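Local coordinates for effector protein Lem4 (lpg1101) (PDB 6CGK), which dephosphorylates phosphotyrosine as a membrane-associated effector, through a magnesium-binding HAD-superfamily phosphatase domain that makes up this chain, at residues S138-P143 and I168-S173. The protein carries 1 engineered substitution. Residues are numbered along the deposited sequence; the frame is centred on the assembly and turned at random.
Sequences SHEEKP and IHTGRS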
loop_
_atom_site.group_PDB
_atom_site.type_symbol
_atom_site.label_atom_id
_atom_site.label_comp_id
_atom_site.label_asym_id
_atom_site.label_seq_id
_atom_site.Cartn_x
_atom_site.Cartn_y
_atom_site.Cartn_z
ATOM N N SER A 138 -8.726 -6.157 11.323
ATOM C CA SER A 138 -9.899 -6.494 10.520
ATOM C C SER A 138 -9.515 -7.313 9.300
ATOM O O SER A 138 -10.217 -8.270 8.938
ATOM C CB SER A 138 -10.629 -5.233 10.080
ATOM O OG SER A 138 -11.195 -4.574 11.211
ATOM N N HIS A 139 -8.421 -6.941 8.637
ATOM C CA HIS A 139 -8.028 -7.696 7.454
ATOM C C HIS A 139 -7.631 -9.116 7.815
ATOM O O HIS A 139 -8.040 -10.069 7.135
ATOM C CB HIS A 139 -6.888 -7.025 6.705
ATOM C CG HIS A 139 -6.727 -7.571 5.326
ATOM N ND1 HIS A 139 -7.607 -7.263 4.311
ATOM C CD2 HIS A 139 -5.880 -8.496 4.823
ATOM C CE1 HIS A 139 -7.275 -7.938 3.225
ATOM N NE2 HIS A 139 -6.235 -8.700 3.512
ATOM N N GLU A 140 -6.833 -9.289 8.874
ATOM C CA GLU A 140 -6.422 -10.644 9.254
ATOM C C GLU A 140 -7.613 -11.510 9.629
ATOM O O GLU A 140 -7.565 -12.742 9.478
ATOM C CB GLU A 140 -5.418 -10.589 10.410
ATOM C CG GLU A 140 -4.075 -9.948 10.009
ATOM C CD GLU A 140 -3.323 -10.764 8.940
ATOM O OE1 GLU A 140 -3.476 -12.012 8.877
ATOM O OE2 GLU A 140 -2.562 -10.149 8.166
ATOM N N GLU A 141 -8.690 -10.900 10.103
ATOM C CA GLU A 141 -9.846 -11.671 10.539
ATOM C C GLU A 141 -10.756 -12.088 9.391
ATOM O O GLU A 141 -11.677 -12.876 9.620
ATOM C CB GLU A 141 -10.626 -10.880 11.588
ATOM C CG GLU A 141 -9.916 -10.863 12.921
ATOM C CD GLU A 141 -10.623 -10.016 13.969
ATOM O OE1 GLU A 141 -11.682 -9.439 13.656
ATOM O OE2 GLU A 141 -10.107 -9.918 15.098
ATOM N N LYS A 142 -10.508 -11.610 8.173
ATOM C CA LYS A 142 -11.266 -12.097 7.025
ATOM C C LYS A 142 -11.066 -13.608 6.893
ATOM O O LYS A 142 -9.965 -14.112 7.139
ATOM C CB LYS A 142 -10.828 -11.378 5.747
ATOM C CG LYS A 142 -11.126 -9.875 5.768
ATOM C CD LYS A 142 -10.656 -9.220 4.462
ATOM C CE LYS A 142 -11.833 -8.794 3.607
ATOM N NZ LYS A 142 -11.521 -8.997 2.166
ATOM N N PRO A 143 -12.103 -14.362 6.523
ATOM C CA PRO A 143 -11.983 -15.827 6.559
ATOM C C PRO A 143 -10.987 -16.406 5.561
ATOM O O PRO A 143 -10.556 -17.557 5.744
ATOM C CB PRO A 143 -13.414 -16.301 6.260
ATOM C CG PRO A 143 -13.978 -15.227 5.422
ATOM C CD PRO A 143 -13.398 -13.939 5.968
ATOM N N ILE A 168 0.332 -8.791 15.723
ATOM C CA ILE A 168 0.559 -9.457 17.003
ATOM C C ILE A 168 -0.772 -9.789 17.658
ATOM O O ILE A 168 -0.989 -10.905 18.145
ATOM C CB ILE A 168 1.436 -8.590 17.920
ATOM C CG1 ILE A 168 2.710 -8.157 17.191
ATOM C CG2 ILE A 168 1.761 -9.348 19.214
ATOM C CD1 ILE A 168 3.666 -7.394 18.076
ATOM N N HIS A 169 -1.683 -8.815 17.690
ATOM C CA HIS A 169 -2.960 -9.033 18.361
ATOM C C HIS A 169 -3.711 -10.219 17.780
ATOM O O HIS A 169 -4.453 -10.890 18.508
ATOM C CB HIS A 169 -3.831 -7.781 18.271
ATOM C CG HIS A 169 -5.221 -7.969 18.803
ATOM N ND1 HIS A 169 -5.507 -7.985 20.151
ATOM C CD2 HIS A 169 -6.403 -8.152 18.168
ATOM C CE1 HIS A 169 -6.805 -8.168 20.324
ATOM N NE2 HIS A 169 -7.373 -8.264 19.135
ATOM N N THR A 170 -3.528 -10.499 16.485
ATOM C CA THR A 170 -4.230 -11.580 15.810
ATOM C C THR A 170 -3.421 -12.858 15.724
ATOM O O THR A 170 -3.862 -13.799 15.067
ATOM C CB THR A 170 -4.659 -11.176 14.391
ATOM O OG1 THR A 170 -3.535 -10.687 13.639
ATOM C CG2 THR A 170 -5.783 -10.158 14.454
ATOM N N GLY A 171 -2.255 -12.911 16.361
ATOM C CA GLY A 171 -1.417 -14.089 16.282
ATOM C C GLY A 171 -0.882 -14.377 14.902
ATOM O O GLY A 171 -0.631 -15.543 14.576
ATOM N N ARG A 172 -0.669 -13.333 14.091
ATOM C CA ARG A 172 -0.266 -13.451 12.695
ATOM C C ARG A 172 1.114 -12.850 12.448
ATOM O O ARG A 172 1.396 -12.352 11.357
ATOM C CB ARG A 172 -1.299 -12.790 11.789
ATOM C CG ARG A 172 -2.595 -13.565 11.708
ATOM C CD ARG A 172 -2.480 -14.739 10.686
ATOM N NE ARG A 172 -3.654 -15.602 10.816
ATOM C CZ ARG A 172 -4.836 -15.311 10.273
ATOM N NH1 ARG A 172 -4.987 -14.197 9.576
ATOM N NH2 ARG A 172 -5.880 -16.107 10.466
ATOM N N SER A 173 1.992 -12.893 13.441
ATOM C CA SER A 173 3.269 -12.199 13.345
ATOM C C SER A 173 4.440 -13.160 13.500
ATOM O O SER A 173 5.490 -12.790 14.015
ATOM C CB SER A 173 3.350 -11.078 14.383
ATOM O OG SER A 173 3.340 -11.606 15.700
HETATM O O HOH W 1 -8.443 -15.494 9.469
HETATM O O HOH W 2 -10.330 -8.614 17.502
#
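E140 reaches across to T170 and R172. E140 CB lies 3.7 Å from T170 OG1, and its CG is equally near that oxygen. The two side chains cross at about a right angle. T170 OG1 hydrogen-bonds back to G166 O and L167 O in the last turn of helix 157-169. The E140 chain bends at chi2 (-64°), which turns the carboxylate toward R172. E140 OE1 accepts a hydrogen bond from R172 NH1 at 2.7 Å, and the opposite charges make it a salt bridge. It uses its anti lone pair and lies in the guanidinium plane, yet the carboxylate is turned 74° from that plane. R172 CG also packs against E140 OE1, at 3.3 Å. R172 NH1 donates to E140 O at 3.0 Å, less straight (141°), so one nitrogen grips both side chain and backbone. A water links R172 NH2 to E140 O. The other oxygen, OE2, meets R150 in a second salt bridge and the hydroxyl of Y21, so the buried carboxylate is probably kept ionised. G171 has positive phi and closes helix 157-169 in a Schellman motif. The contact ties the C-terminal ends of helices 132-140 and 157-169 together, beside strands 19-23 and 150-154, away from the magnesium site.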